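Local coordinates for malyl-CoA lyase/beta-methylmalyl-CoA lyase (Methylobacterium extorquens, PDB 5UGR), which belongs to the HpcH/HpaI aldolase/citrate lyase family of TIM-barrel enzymes and carries a magnesium ion at an acidic metal site, at residues T4-S16 with R309-M321. Sequence-based numbering, arbitrary orientation.
Sequences TLIQQATPRLHRS and RMAEALIQKADAM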
# COMPACT_ATOMS: atom_id res chain seq x y z
N THR A 4 -16.73 4.36 8.02
CA THR A 4 -16.44 4.71 6.65
C THR A 4 -17.67 4.60 5.80
O THR A 4 -18.30 3.55 5.75
CB THR A 4 -15.29 3.83 6.15
OG1 THR A 4 -14.09 4.12 6.90
CG2 THR A 4 -14.97 4.09 4.69
N LEU A 5 -18.01 5.71 5.12
CA LEU A 5 -19.26 5.83 4.34
C LEU A 5 -18.95 6.11 2.90
O LEU A 5 -18.12 7.04 2.59
CB LEU A 5 -20.05 6.98 4.93
CG LEU A 5 -21.36 7.32 4.33
CD1 LEU A 5 -22.32 6.16 4.46
CD2 LEU A 5 -21.92 8.60 4.96
N ILE A 6 -19.63 5.37 2.02
CA ILE A 6 -19.47 5.49 0.56
C ILE A 6 -20.73 6.20 -0.07
O ILE A 6 -21.86 6.12 0.42
CB ILE A 6 -19.19 4.09 -0.07
CG1 ILE A 6 -18.09 3.25 0.69
CG2 ILE A 6 -18.72 4.25 -1.51
CD1 ILE A 6 -16.66 3.72 0.79
N GLN A 7 -20.50 7.09 -0.99
CA GLN A 7 -21.61 7.67 -1.73
C GLN A 7 -22.03 6.81 -2.95
O GLN A 7 -21.16 6.37 -3.65
CB GLN A 7 -21.19 9.04 -2.20
CG GLN A 7 -22.32 9.83 -2.82
CD GLN A 7 -21.85 11.22 -3.13
OE1 GLN A 7 -21.24 11.87 -2.28
NE2 GLN A 7 -22.08 11.68 -4.33
N GLN A 8 -23.32 6.53 -3.11
CA GLN A 8 -23.81 5.79 -4.23
C GLN A 8 -23.57 6.62 -5.53
O GLN A 8 -23.65 7.84 -5.59
CB GLN A 8 -25.30 5.39 -4.11
CG GLN A 8 -25.61 4.38 -2.98
CD GLN A 8 -25.08 2.97 -3.19
OE1 GLN A 8 -24.42 2.43 -2.34
NE2 GLN A 8 -25.39 2.38 -4.33
N ALA A 9 -23.26 5.90 -6.58
CA ALA A 9 -23.24 6.50 -7.91
C ALA A 9 -24.61 7.02 -8.31
O ALA A 9 -25.65 6.56 -7.85
CB ALA A 9 -22.73 5.50 -8.94
N THR A 10 -24.59 7.87 -9.31
CA THR A 10 -25.79 8.36 -9.97
C THR A 10 -26.76 7.23 -10.22
O THR A 10 -26.36 6.27 -10.90
CB THR A 10 -25.34 8.93 -11.37
OG1 THR A 10 -24.40 10.02 -11.15
CG2 THR A 10 -26.49 9.48 -12.07
N PRO A 11 -28.03 7.32 -9.74
CA PRO A 11 -28.91 6.13 -9.73
C PRO A 11 -29.78 5.88 -11.00
O PRO A 11 -30.99 6.13 -10.97
CB PRO A 11 -29.80 6.37 -8.50
CG PRO A 11 -29.90 7.86 -8.39
CD PRO A 11 -28.62 8.43 -8.98
N ARG A 12 -29.22 5.27 -12.03
CA ARG A 12 -29.92 5.03 -13.31
C ARG A 12 -30.54 3.67 -13.31
O ARG A 12 -30.02 2.72 -12.71
CB ARG A 12 -28.95 5.10 -14.48
CG ARG A 12 -28.07 6.35 -14.52
CD ARG A 12 -27.23 6.43 -15.78
NE ARG A 12 -26.17 7.42 -15.66
CZ ARG A 12 -26.07 8.56 -16.34
NH1 ARG A 12 -27.07 9.03 -17.13
NH2 ARG A 12 -24.99 9.27 -16.19
N LEU A 13 -31.63 3.55 -14.11
CA LEU A 13 -32.26 2.28 -14.40
C LEU A 13 -31.43 1.56 -15.45
O LEU A 13 -31.05 2.13 -16.45
CB LEU A 13 -33.69 2.51 -14.91
CG LEU A 13 -34.47 1.26 -15.23
CD1 LEU A 13 -34.81 0.46 -14.01
CD2 LEU A 13 -35.78 1.65 -15.89
N HIS A 14 -31.04 0.33 -15.16
CA HIS A 14 -30.04 -0.38 -15.94
C HIS A 14 -30.33 -1.89 -16.00
O HIS A 14 -29.47 -2.73 -15.75
CB HIS A 14 -28.69 -0.08 -15.28
CG HIS A 14 -27.50 -0.38 -16.11
ND1 HIS A 14 -26.29 0.25 -15.89
CD2 HIS A 14 -27.31 -1.22 -17.14
CE1 HIS A 14 -25.42 -0.18 -16.78
NE2 HIS A 14 -26.01 -1.08 -17.53
N ARG A 15 -31.56 -2.25 -16.33
CA ARG A 15 -31.94 -3.66 -16.44
C ARG A 15 -31.37 -4.37 -17.67
O ARG A 15 -31.02 -5.56 -17.63
CB ARG A 15 -33.47 -3.79 -16.43
CG ARG A 15 -34.17 -3.24 -15.22
CD ARG A 15 -35.64 -3.08 -15.46
NE ARG A 15 -35.93 -2.22 -16.58
CZ ARG A 15 -37.11 -2.16 -17.20
NH1 ARG A 15 -38.15 -2.88 -16.80
NH2 ARG A 15 -37.26 -1.35 -18.22
N SER A 16 -31.36 -3.64 -18.77
CA SER A 16 -30.98 -4.12 -20.08
C SER A 16 -29.97 -3.19 -20.69
O SER A 16 -30.13 -1.95 -20.64
CB SER A 16 -32.22 -4.25 -20.98
OG SER A 16 -32.97 -3.05 -21.03
N ARG A 309 -29.42 5.00 2.07
CA ARG A 309 -28.89 5.28 0.75
C ARG A 309 -29.25 4.23 -0.28
O ARG A 309 -29.56 4.59 -1.44
CB ARG A 309 -27.40 5.60 0.79
CG ARG A 309 -27.08 6.86 1.57
CD ARG A 309 -25.60 7.16 1.76
NE ARG A 309 -25.40 8.54 2.22
CZ ARG A 309 -24.27 9.21 2.10
NH1 ARG A 309 -23.16 8.62 1.58
NH2 ARG A 309 -24.24 10.45 2.55
N MET A 310 -29.27 2.96 0.12
CA MET A 310 -29.75 1.90 -0.77
C MET A 310 -31.21 2.06 -1.12
O MET A 310 -31.60 1.81 -2.26
CB MET A 310 -29.51 0.51 -0.18
CG MET A 310 -28.06 0.19 -0.05
SD MET A 310 -27.71 -1.57 0.29
CE MET A 310 -27.97 -2.30 -1.35
N ALA A 311 -32.02 2.46 -0.15
CA ALA A 311 -33.44 2.65 -0.38
C ALA A 311 -33.70 3.80 -1.35
O ALA A 311 -34.50 3.67 -2.28
CB ALA A 311 -34.16 2.89 0.93
N GLU A 312 -32.96 4.89 -1.16
CA GLU A 312 -33.11 6.03 -2.06
C GLU A 312 -32.76 5.63 -3.51
O GLU A 312 -33.46 6.01 -4.45
CB GLU A 312 -32.23 7.20 -1.60
CG GLU A 312 -32.70 7.86 -0.33
CD GLU A 312 -31.75 8.90 0.24
OE1 GLU A 312 -30.52 8.77 0.02
OE2 GLU A 312 -32.26 9.81 0.95
N ALA A 313 -31.69 4.83 -3.67
CA ALA A 313 -31.26 4.40 -5.02
C ALA A 313 -32.33 3.49 -5.66
O ALA A 313 -32.70 3.68 -6.88
CB ALA A 313 -29.90 3.70 -4.96
N LEU A 314 -32.88 2.56 -4.87
CA LEU A 314 -33.89 1.66 -5.42
C LEU A 314 -35.14 2.41 -5.86
O LEU A 314 -35.73 2.08 -6.90
CB LEU A 314 -34.26 0.56 -4.44
CG LEU A 314 -35.28 -0.46 -4.95
CD1 LEU A 314 -34.76 -1.17 -6.19
CD2 LEU A 314 -35.58 -1.43 -3.82
N ILE A 315 -35.55 3.40 -5.08
CA ILE A 315 -36.71 4.20 -5.44
C ILE A 315 -36.50 5.01 -6.70
O ILE A 315 -37.41 5.14 -7.53
CB ILE A 315 -37.19 5.06 -4.29
CG1 ILE A 315 -37.78 4.19 -3.17
CG2 ILE A 315 -38.25 6.07 -4.74
CD1 ILE A 315 -38.74 3.07 -3.59
N GLN A 316 -35.30 5.56 -6.87
CA GLN A 316 -35.05 6.33 -8.08
C GLN A 316 -35.22 5.44 -9.32
O GLN A 316 -35.73 5.86 -10.35
CB GLN A 316 -33.66 7.01 -8.06
CG GLN A 316 -33.54 8.24 -7.12
CD GLN A 316 -34.50 9.40 -7.41
OE1 GLN A 316 -35.18 9.89 -6.49
NE2 GLN A 316 -34.57 9.85 -8.67
N LYS A 317 -34.74 4.21 -9.20
CA LYS A 317 -34.91 3.17 -10.22
C LYS A 317 -36.38 2.73 -10.49
O LYS A 317 -36.82 2.63 -11.66
CB LYS A 317 -33.98 1.96 -9.91
CG LYS A 317 -32.51 2.09 -10.37
CD LYS A 317 -31.57 2.82 -9.39
CE LYS A 317 -30.31 2.06 -8.99
NZ LYS A 317 -29.13 2.19 -9.91
N ALA A 318 -37.15 2.53 -9.42
CA ALA A 318 -38.58 2.22 -9.52
C ALA A 318 -39.35 3.38 -10.16
O ALA A 318 -40.27 3.19 -10.97
CB ALA A 318 -39.16 1.91 -8.14
N ASP A 319 -38.96 4.59 -9.80
CA ASP A 319 -39.65 5.78 -10.33
C ASP A 319 -39.39 5.85 -11.82
O ASP A 319 -40.26 6.25 -12.59
CB ASP A 319 -39.13 7.04 -9.65
CG ASP A 319 -39.61 7.20 -8.19
OD1 ASP A 319 -40.50 6.41 -7.69
OD2 ASP A 319 -39.14 8.20 -7.57
N ALA A 320 -38.16 5.53 -12.24
CA ALA A 320 -37.82 5.56 -13.69
C ALA A 320 -38.66 4.60 -14.50
O ALA A 320 -39.08 4.90 -15.62
CB ALA A 320 -36.35 5.23 -13.88
N MET A 321 -38.90 3.44 -13.95
CA MET A 321 -39.72 2.42 -14.58
C MET A 321 -41.11 2.95 -14.77
O MET A 321 -41.71 2.70 -15.80
CB MET A 321 -39.72 1.09 -13.81
CG MET A 321 -38.86 0.05 -14.52
SD MET A 321 -39.01 -1.36 -13.49
CE MET A 321 -40.57 -1.94 -14.27
O HOH W 1 -26.53 3.58 -9.82
O HOH W 2 -33.34 6.87 -12.26
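Lys317 reaches from its helix to the backbone of Arg12, a worked example of how a lysine can fasten an irregular lead-in segment to a helix. From CB, which lies 4.4 Å from Leu13 CD1, the chain turns at chi2 (85°) and again at its two outer torsions. CG comes within 3.5 Å of Arg12 O, CD passes Pro11 and the same oxygen, though its modelled position is less certain, and CE stays beside the Arg12 oxygen. NZ then donates to Arg12 O at 3.0 Å, from above the carbonyl plane; it also donates to a water held by Thr10 O and forms a salt bridge with Glu251, so three partners grip the buried ammonium. In this TIM barrel, residues 4-16 lead into the first strand, 16-21, while helix 305-322 comes from the chain's other end, so the contact brings the two ends of the chain together near the N-terminal ends of the barrel strands. Further along, Leu13 CD2 packs 3.7 Å from Met321 CG, which also lies over one face of the Arg15 guanidinium, near its rim; that group is salt-bridged to Asp37. At the other end, Arg309 extends so that NH1 meets Ile6 O at 3.0 Å in the guanidinium plane, though the bond is bent (140°), while Leu5 CD2 lies over one face of the group, toward its rim.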